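Local coordinates for protein trans-4-hydroxy-L-proline dehydratase (Clostridioides difficile 70-100-2010, PDB 6VXC) that uses a glycyl radical to dehydrate trans-4-hydroxy-L-proline to (S)-1-pyrroline-5-carboxylate in the anaerobic breakdown of hydroxyproline, at residues T468-I473 against D661-T666; G626-Y631 against C710-H715; P694-D699 against Q798-G803. All blocks are in the same frame, centred on the assembly; numbering follows the deposited sequence.

In the fold
Contact 1 is the core member of the set: every touching residue is buried, and one tyrosine ring lies against a loop that runs past the two residues inferred to be the active-site cysteine and proton acceptor. Contacts 2 and 3 lie nearer the surface and rely on lysine salt bridges, the first joining the start of helix 630-647 to the chain around K712, the second a loop to the helix 795-803. They share a seam: N627 ND2 of contact 2 probably donates to G698 O of contact 3. Contact 2 also reaches inward, where the methyl carbons of M713 and M662 pack together; contact 3 stays about 7 Å from contact 1 between nearest atoms.

Contact 1: residues T468-I473 against D661-T666; sequences TGYMNI and DMLPTT
Y470 and T665 are joined through their hydroxyls, OH of the tyrosine lying 2.6 Å from OG1 of the threonine. Either group could be the donor. The threonine oxygen approaches obliquely to the tyrosine ring, and the side chains cross at about a right angle. OG1 of T665 stands anti to the carbonyl carbon (chi1 -50°), which leaves it on the tyrosine side, and a short hydroxyl branch suits a buried place where a polar group must meet a phenol.

Two backbone carbonyls meet the same ring from different directions. L663 O comes to the edge, close to the ring plane, 3.2 Å from Y470 CE1, whereas P664 O sits over one face, 3.5 Å above the plane and offset toward the rim.

The loop that follows strand 657-661 leads to helix 667-673, and Y470 belongs to strand 463-472; both strands are outer members of a three-stranded parallel sheet with 565-573 between them. The loop borders the active site: L663 lies beside E456, probably the proton acceptor, and T665 beside C454, probably the cysteine that carries the radical intermediate. A glycerol bound next to T665, probably from the crystallisation liquor, is consistent with a pocket there.

Apolar packing comes from L663, whose CD2 lies 3.6 Å from Y470 CE1. Its CG sits between the backbone N and the carbonyl carbon (chi1 60°), bringing a branch to the ring. Tyrosine suits the position because its ring packs against L663 and the carbonyls while its terminal OH still reaches T665. F172, C667 and F671 also touch it.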
loop_
_atom_site.group_PDB
_atom_site.type_symbol
_atom_site.label_atom_id
_atom_site.label_comp_id
_atom_site.label_asym_id
_atom_site.label_seq_id
_atom_site.Cartn_x
_atom_site.Cartn_y
_atom_site.Cartn_z
ATOM N N THR A 468 -6.902 -8.100 -1.298
ATOM C CA THR A 468 -8.068 -8.184 -2.178
ATOM C C THR A 468 -9.163 -7.167 -1.866
ATOM O O THR A 468 -10.063 -6.994 -2.696
ATOM C CB THR A 468 -8.680 -9.607 -2.172
ATOM O OG1 THR A 468 -9.215 -9.915 -0.885
ATOM C CG2 THR A 468 -7.650 -10.682 -2.566
ATOM N N GLY A 469 -9.120 -6.503 -0.719
ATOM C CA GLY A 469 -10.083 -5.477 -0.376
ATOM C C GLY A 469 -10.346 -5.438 1.120
ATOM O O GLY A 469 -10.096 -6.393 1.846
ATOM N N TYR A 470 -10.893 -4.303 1.576
ATOM C CA TYR A 470 -11.252 -4.088 2.981
ATOM C C TYR A 470 -12.605 -4.734 3.298
ATOM O O TYR A 470 -13.477 -4.839 2.439
ATOM C CB TYR A 470 -11.317 -2.586 3.298
ATOM C CG TYR A 470 -10.033 -1.872 2.972
ATOM C CD1 TYR A 470 -8.956 -1.903 3.846
ATOM C CD2 TYR A 470 -9.885 -1.214 1.767
ATOM C CE1 TYR A 470 -7.754 -1.268 3.521
ATOM C CE2 TYR A 470 -8.697 -0.585 1.427
ATOM C CZ TYR A 470 -7.632 -0.609 2.308
ATOM O OH TYR A 470 -6.455 0.016 1.968
ATOM N N MET A 471 -12.765 -5.164 4.551
ATOM C CA MET A 471 -13.980 -5.809 5.033
ATOM C C MET A 471 -14.555 -4.963 6.162
ATOM O O MET A 471 -13.867 -4.699 7.153
ATOM C CB MET A 471 -13.685 -7.231 5.521
ATOM C CG MET A 471 -14.920 -8.043 5.936
ATOM S SD MET A 471 -16.083 -8.335 4.607
ATOM C CE MET A 471 -15.054 -9.153 3.387
ATOM N N ASN A 472 -15.825 -4.582 6.031
ATOM C CA ASN A 472 -16.487 -3.637 6.933
ATOM C C ASN A 472 -17.033 -4.424 8.130
ATOM O O ASN A 472 -18.205 -4.782 8.196
ATOM C CB ASN A 472 -17.589 -2.888 6.171
ATOM C CG ASN A 472 -18.143 -1.674 6.931
ATOM O OD1 ASN A 472 -17.967 -1.543 8.150
ATOM N ND2 ASN A 472 -18.856 -0.799 6.208
ATOM N N ILE A 473 -16.150 -4.733 9.089
ATOM C CA ILE A 473 -16.562 -5.576 10.216
ATOM C C ILE A 473 -17.684 -4.930 11.016
ATOM O O ILE A 473 -18.631 -5.632 11.392
ATOM C CB ILE A 473 -15.348 -5.958 11.070
ATOM C CG1 ILE A 473 -14.305 -6.637 10.190
ATOM C CG2 ILE A 473 -15.762 -6.878 12.192
ATOM C CD1 ILE A 473 -13.016 -6.882 10.901
ATOM N N ASP A 661 -4.963 -9.351 7.732
ATOM C CA ASP A 661 -4.271 -8.156 8.215
ATOM C C ASP A 661 -5.312 -7.091 8.574
ATOM O O ASP A 661 -6.506 -7.247 8.303
ATOM C CB ASP A 661 -3.219 -7.638 7.194
ATOM C CG ASP A 661 -3.800 -7.309 5.822
ATOM O OD1 ASP A 661 -5.022 -7.115 5.736
ATOM O OD2 ASP A 661 -3.024 -7.223 4.817
ATOM N N MET A 662 -4.853 -6.001 9.202
ATOM C CA MET A 662 -5.743 -4.999 9.792
ATOM C C MET A 662 -5.217 -3.602 9.473
ATOM O O MET A 662 -4.346 -3.090 10.189
ATOM C CB MET A 662 -5.848 -5.209 11.296
ATOM C CG MET A 662 -6.012 -6.678 11.663
ATOM S SD MET A 662 -7.727 -7.179 11.519
ATOM C CE MET A 662 -8.355 -6.354 12.973
ATOM N N LEU A 663 -5.756 -2.987 8.425
ATOM C CA LEU A 663 -5.418 -1.617 8.060
ATOM C C LEU A 663 -6.574 -1.022 7.263
ATOM O O LEU A 663 -7.376 -1.760 6.687
ATOM C CB LEU A 663 -4.101 -1.548 7.262
ATOM C CG LEU A 663 -3.748 -2.212 5.915
ATOM C CD1 LEU A 663 -3.997 -3.697 5.943
ATOM C CD2 LEU A 663 -4.382 -1.563 4.709
ATOM N N PRO A 664 -6.716 0.314 7.257
ATOM C CA PRO A 664 -7.878 0.933 6.599
ATOM C C PRO A 664 -7.558 1.829 5.400
ATOM O O PRO A 664 -8.457 2.113 4.606
ATOM C CB PRO A 664 -8.468 1.779 7.730
ATOM C CG PRO A 664 -7.188 2.320 8.415
ATOM C CD PRO A 664 -6.133 1.217 8.269
ATOM N N THR A 665 -6.322 2.322 5.282
ATOM C CA THR A 665 -6.010 3.471 4.426
ATOM C C THR A 665 -7.062 4.566 4.645
ATOM O O THR A 665 -7.144 5.105 5.750
ATOM C CB THR A 665 -5.878 3.052 2.952
ATOM O OG1 THR A 665 -4.994 1.925 2.853
ATOM C CG2 THR A 665 -5.316 4.201 2.117
ATOM N N THR A 666 -7.870 4.930 3.644
ATOM C CA THR A 666 -8.974 5.860 3.891
ATOM C C THR A 666 -10.331 5.156 3.892
ATOM O O THR A 666 -11.371 5.825 3.912
ATOM C CB THR A 666 -8.984 7.031 2.890
ATOM O OG1 THR A 666 -9.054 6.550 1.548
ATOM C CG2 THR A 666 -7.736 7.938 3.050
#

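Contact 2: residues G626-Y631 against C710-H715; sequences GNDDDY and CAKMDH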
loop_
_atom_site.group_PDB
_atom_site.type_symbol
_atom_site.label_atom_id
_atom_site.label_comp_id
_atom_site.label_asym_id
_atom_site.label_seq_id
_atom_site.Cartn_x
_atom_site.Cartn_y
_atom_site.Cartn_z
ATOM N N GLY A 626 -8.747 -0.269 24.496
ATOM C CA GLY A 626 -7.649 0.681 24.563
ATOM C C GLY A 626 -7.364 1.241 25.944
ATOM O O GLY A 626 -6.613 2.213 26.070
ATOM N N ASN A 627 -7.901 0.631 26.991
ATOM C CA ASN A 627 -7.654 1.082 28.351
ATOM C C ASN A 627 -7.017 -0.005 29.196
ATOM O O ASN A 627 -6.985 0.105 30.424
ATOM C CB ASN A 627 -8.957 1.570 28.985
ATOM C CG ASN A 627 -9.510 2.767 28.272
ATOM O OD1 ASN A 627 -9.043 3.883 28.481
ATOM N ND2 ASN A 627 -10.480 2.549 27.407
ATOM N N ASP A 628 -6.471 -1.034 28.556
ATOM C CA ASP A 628 -5.980 -2.205 29.267
ATOM C C ASP A 628 -7.073 -2.780 30.166
ATOM O O ASP A 628 -6.812 -3.277 31.260
ATOM C CB ASP A 628 -4.717 -1.889 30.077
ATOM C CG ASP A 628 -4.004 -3.142 30.532
ATOM O OD1 ASP A 628 -4.201 -4.213 29.903
ATOM O OD2 ASP A 628 -3.291 -3.062 31.542
ATOM N N ASP A 629 -8.320 -2.696 29.694
ATOM C CA ASP A 629 -9.494 -3.184 30.416
ATOM C C ASP A 629 -9.941 -4.503 29.783
ATOM O O ASP A 629 -10.479 -4.509 28.673
ATOM C CB ASP A 629 -10.608 -2.139 30.372
ATOM C CG ASP A 629 -11.834 -2.536 31.174
ATOM O OD1 ASP A 629 -11.988 -3.720 31.534
ATOM O OD2 ASP A 629 -12.655 -1.635 31.436
ATOM N N ASP A 630 -9.740 -5.614 30.507
ATOM C CA ASP A 630 -9.996 -6.944 29.953
ATOM C C ASP A 630 -11.471 -7.190 29.638
ATOM O O ASP A 630 -11.769 -8.032 28.791
ATOM C CB ASP A 630 -9.463 -8.019 30.909
ATOM C CG ASP A 630 -7.957 -8.213 30.786
ATOM O OD1 ASP A 630 -7.397 -7.976 29.687
ATOM O OD2 ASP A 630 -7.331 -8.554 31.803
ATOM N N TYR A 631 -12.397 -6.466 30.262
ATOM C CA TYR A 631 -13.801 -6.627 29.886
ATOM C C TYR A 631 -13.997 -6.292 28.413
ATOM O O TYR A 631 -14.662 -7.028 27.673
ATOM C CB TYR A 631 -14.700 -5.744 30.747
ATOM C CG TYR A 631 -16.160 -6.094 30.618
ATOM C CD1 TYR A 631 -16.917 -5.620 29.561
ATOM C CD2 TYR A 631 -16.780 -6.910 31.560
ATOM C CE1 TYR A 631 -18.248 -5.942 29.437
ATOM C CE2 TYR A 631 -18.123 -7.236 31.448
ATOM C CZ TYR A 631 -18.848 -6.750 30.375
ATOM O OH TYR A 631 -20.175 -7.049 30.232
ATOM N N CYS A 710 -3.528 -3.196 22.618
ATOM C CA CYS A 710 -3.199 -3.656 21.269
ATOM C C CYS A 710 -2.333 -4.912 21.283
ATOM O O CYS A 710 -2.403 -5.721 20.353
ATOM C CB CYS A 710 -2.483 -2.540 20.494
ATOM S SG CYS A 710 -3.530 -1.136 20.115
ATOM N N ALA A 711 -1.497 -5.078 22.304
ATOM C CA ALA A 711 -0.639 -6.255 22.365
ATOM C C ALA A 711 -1.412 -7.538 22.659
ATOM O O ALA A 711 -0.875 -8.630 22.438
ATOM C CB ALA A 711 0.452 -6.053 23.413
ATOM N N LYS A 712 -2.662 -7.435 23.123
ATOM C CA LYS A 712 -3.483 -8.609 23.398
ATOM C C LYS A 712 -4.018 -9.248 22.122
ATOM O O LYS A 712 -4.510 -10.379 22.168
ATOM C CB LYS A 712 -4.633 -8.232 24.339
ATOM C CG LYS A 712 -4.158 -7.748 25.711
ATOM C CD LYS A 712 -5.315 -7.196 26.546
ATOM C CE LYS A 712 -4.806 -6.510 27.818
ATOM N NZ LYS A 712 -5.955 -5.959 28.599
ATOM N N MET A 713 -3.938 -8.536 21.005
ATOM C CA MET A 713 -4.146 -9.102 19.685
ATOM C C MET A 713 -2.889 -9.869 19.271
ATOM O O MET A 713 -1.768 -9.409 19.494
ATOM C CB MET A 713 -4.459 -7.971 18.702
ATOM C CG MET A 713 -4.774 -8.374 17.289
ATOM S SD MET A 713 -5.039 -6.949 16.217
ATOM C CE MET A 713 -6.698 -6.492 16.712
ATOM N N ASP A 714 -3.075 -11.050 18.674
ATOM C CA ASP A 714 -1.920 -11.885 18.331
ATOM C C ASP A 714 -1.379 -11.444 16.973
ATOM O O ASP A 714 -1.747 -11.970 15.923
ATOM C CB ASP A 714 -2.277 -13.369 18.345
ATOM C CG ASP A 714 -1.032 -14.255 18.395
ATOM O OD1 ASP A 714 0.084 -13.701 18.300
ATOM O OD2 ASP A 714 -1.157 -15.484 18.551
ATOM N N HIS A 715 -0.467 -10.473 17.004
ATOM C CA HIS A 715 0.097 -9.935 15.774
ATOM C C HIS A 715 0.822 -10.997 14.960
ATOM O O HIS A 715 0.842 -10.918 13.730
ATOM C CB HIS A 715 1.038 -8.772 16.106
ATOM C CG HIS A 715 0.373 -7.704 16.908
ATOM N ND1 HIS A 715 -0.240 -6.622 16.328
ATOM C CD2 HIS A 715 0.159 -7.589 18.241
ATOM C CE1 HIS A 715 -0.800 -5.876 17.267
ATOM N NE2 HIS A 715 -0.567 -6.439 18.438
#
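K712 reaches across to D628 and D630 and forms a salt-bridge network at the surface, where the chain at the end of helix 703-711 faces the start of helix 630-647. The segments fall in different family regions, pyruvate formate lyase-like and glycine radical, so the bridge links stretches of chain from both regions of this glycyl radical enzyme.

The ionic contacts all converge on one ammonium group. K712 NZ lies 2.8 Å from D628 OD1 and 2.7 Å from D630 OD1, with D633 as a further partner one turn along the helix. The lysine chain is fully extended beyond CG, chi2 to chi4 all being near 180°, and this full reach brings NZ between the carboxylates. Both aspartates are crossed by it at about a right angle, but their oxygens are used differently: D628 OD1 is met on its anti side, 20° out of the carboxylate plane, whereas D630 OD1 is approached from above its plane. Short acidic side chains suit this corner, because three of them can crowd near one cation that probably offsets their mutual repulsion.

Hydrogen bonds within each segment shape the two backbones. D629 is the N-cap of helix 630-647, and its OD1 accepts from Y631 N at 3.1 Å, capping an N-H of the first turn, which has no carbonyl of a preceding turn to bond. On the other side, a histidine suits the chain beyond helix 703-711 because its ring nitrogen can reach back to a helix carbonyl: C710 O receives H715 NE2 at 2.7 Å and M713 N at 3.3 Å, from opposite faces of the carbonyl plane.

Contact 3: residues P694-D699 against Q798-G803; sequences PEKGGD and QDEIIG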
loop_
_atom_site.group_PDB
_atom_site.type_symbol
_atom_site.label_atom_id
_atom_site.label_comp_id
_atom_site.label_asym_id
_atom_site.label_seq_id
_atom_site.Cartn_x
_atom_site.Cartn_y
_atom_site.Cartn_z
ATOM N N PRO A 694 -7.837 2.783 19.066
ATOM C CA PRO A 694 -9.096 2.925 19.811
ATOM C C PRO A 694 -10.111 3.774 19.060
ATOM O O PRO A 694 -9.774 4.575 18.188
ATOM C CB PRO A 694 -8.672 3.619 21.106
ATOM C CG PRO A 694 -7.170 3.411 21.200
ATOM C CD PRO A 694 -6.685 3.349 19.784
ATOM N N GLU A 695 -11.376 3.593 19.430
ATOM C CA GLU A 695 -12.459 4.437 18.949
ATOM C C GLU A 695 -12.282 5.868 19.458
ATOM O O GLU A 695 -11.568 6.125 20.425
ATOM C CB GLU A 695 -13.818 3.894 19.412
ATOM C CG GLU A 695 -14.670 3.225 18.326
ATOM C CD GLU A 695 -15.412 4.226 17.433
ATOM O OE1 GLU A 695 -15.014 5.408 17.396
ATOM O OE2 GLU A 695 -16.395 3.831 16.772
ATOM N N LYS A 696 -12.994 6.793 18.820
ATOM C CA LYS A 696 -12.936 8.199 19.207
ATOM C C LYS A 696 -13.381 8.375 20.650
ATOM O O LYS A 696 -14.491 7.982 21.018
ATOM C CB LYS A 696 -13.806 9.030 18.268
ATOM C CG LYS A 696 -13.278 9.053 16.847
ATOM C CD LYS A 696 -11.916 9.731 16.801
ATOM C CE LYS A 696 -11.294 9.710 15.407
ATOM N NZ LYS A 696 -10.696 8.380 15.101
ATOM N N GLY A 697 -12.518 8.977 21.462
ATOM C CA GLY A 697 -12.789 9.151 22.867
ATOM C C GLY A 697 -12.742 7.889 23.697
ATOM O O GLY A 697 -13.075 7.936 24.882
ATOM N N GLY A 698 -12.318 6.766 23.125
ATOM C CA GLY A 698 -12.368 5.506 23.840
ATOM C C GLY A 698 -11.276 5.307 24.872
ATOM O O GLY A 698 -11.522 4.761 25.946
ATOM N N ASP A 699 -10.063 5.732 24.557
ATOM C CA ASP A 699 -8.908 5.514 25.416
ATOM C C ASP A 699 -8.731 6.727 26.328
ATOM O O ASP A 699 -8.437 7.825 25.865
ATOM C CB ASP A 699 -7.670 5.255 24.563
ATOM C CG ASP A 699 -7.403 6.368 23.551
ATOM O OD1 ASP A 699 -8.333 6.793 22.843
ATOM O OD2 ASP A 699 -6.245 6.802 23.443
ATOM N N GLN A 798 -10.182 14.933 7.681
ATOM C CA GLN A 798 -9.523 15.916 8.530
ATOM C C GLN A 798 -10.054 15.855 9.955
ATOM O O GLN A 798 -9.280 15.828 10.922
ATOM C CB GLN A 798 -9.721 17.319 7.963
ATOM C CG GLN A 798 -8.997 17.583 6.667
ATOM C CD GLN A 798 -9.281 18.985 6.161
ATOM O OE1 GLN A 798 -10.201 19.644 6.645
ATOM N NE2 GLN A 798 -8.482 19.455 5.201
ATOM N N ASP A 799 -11.383 15.850 10.102
ATOM C CA ASP A 799 -11.979 15.804 11.430
ATOM C C ASP A 799 -11.711 14.481 12.139
ATOM O O ASP A 799 -11.667 14.443 13.372
ATOM C CB ASP A 799 -13.489 16.066 11.338
ATOM C CG ASP A 799 -13.815 17.528 11.007
ATOM O OD1 ASP A 799 -12.892 18.368 11.049
ATOM O OD2 ASP A 799 -14.989 17.830 10.719
ATOM N N GLU A 800 -11.579 13.381 11.396
ATOM C CA GLU A 800 -11.214 12.119 12.030
ATOM C C GLU A 800 -9.841 12.246 12.687
ATOM O O GLU A 800 -9.673 11.945 13.873
ATOM C CB GLU A 800 -11.246 10.990 10.988
ATOM C CG GLU A 800 -11.087 9.560 11.538
ATOM C CD GLU A 800 -9.616 9.140 11.735
ATOM O OE1 GLU A 800 -9.193 8.930 12.885
ATOM O OE2 GLU A 800 -8.885 9.013 10.734
ATOM N N ILE A 801 -8.873 12.787 11.947
ATOM C CA ILE A 801 -7.507 12.938 12.459
ATOM C C ILE A 801 -7.475 13.862 13.673
ATOM O O ILE A 801 -6.814 13.571 14.677
ATOM C CB ILE A 801 -6.581 13.451 11.340
ATOM C CG1 ILE A 801 -6.428 12.372 10.258
ATOM C CG2 ILE A 801 -5.220 13.950 11.917
ATOM C CD1 ILE A 801 -5.867 12.865 8.966
ATOM N N ILE A 802 -8.195 14.981 13.601
ATOM C CA ILE A 802 -8.239 15.935 14.703
ATOM C C ILE A 802 -8.853 15.313 15.952
ATOM O O ILE A 802 -8.519 15.702 17.076
ATOM C CB ILE A 802 -9.022 17.197 14.283
ATOM C CG1 ILE A 802 -8.273 17.959 13.186
ATOM C CG2 ILE A 802 -9.284 18.071 15.498
ATOM C CD1 ILE A 802 -9.099 19.041 12.487
ATOM N N GLY A 803 -9.800 14.392 15.778
ATOM C CA GLY A 803 -10.460 13.740 16.889
ATOM C C GLY A 803 -9.670 12.631 17.542
ATOM O O GLY A 803 -10.086 12.142 18.597
HETATM O O HOH W 1 -10.004 9.808 20.124
#
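The side chain of K696 lies along the end of helix 795-803, its tail meeting E800 and its middle resting against G803. At the close-fitting part, K696 NZ donates to E800 OE1 over 2.7 Å in a salt bridge. The carboxylate oxygen is met on its anti side, 16° out of plane. Bends at chi2 and chi4 (-64° and -78°) shorten the reach of the lysine and turn its ammonium group to the acid. The methylene CD of K696 approaches G803 O at 3.5 Å, and glycine suits this position, since without a side chain it lets the lysine methylenes lie close to the backbone.

E800 is the buried member of the pair and is held from several directions: OE1 also takes R804, and OE2 takes H668 of helix 667-673. The contact thus ties the loop that precedes helix 703-711 to helix 795-803, the last helix of the chain, both within the glycine radical family region.

The solvent side is looser: between the exposed backbones of G697 and G803 the link is made by a water, which accepts from G697 N at 3.0 Å and donates to G803 O at 2.8 Å. G697 takes the third position of a type II beta turn, closed by G698 N to E695 O, where positive phi favours glycine; E695 OE1 also accepts K696 N at 2.8 Å.

With K696 and R804 in salt bridges to OE1 and H668 hydrogen-bonded to OE2, the buried carboxylate of E800 is probably kept ionised, whatever the charge of the histidine.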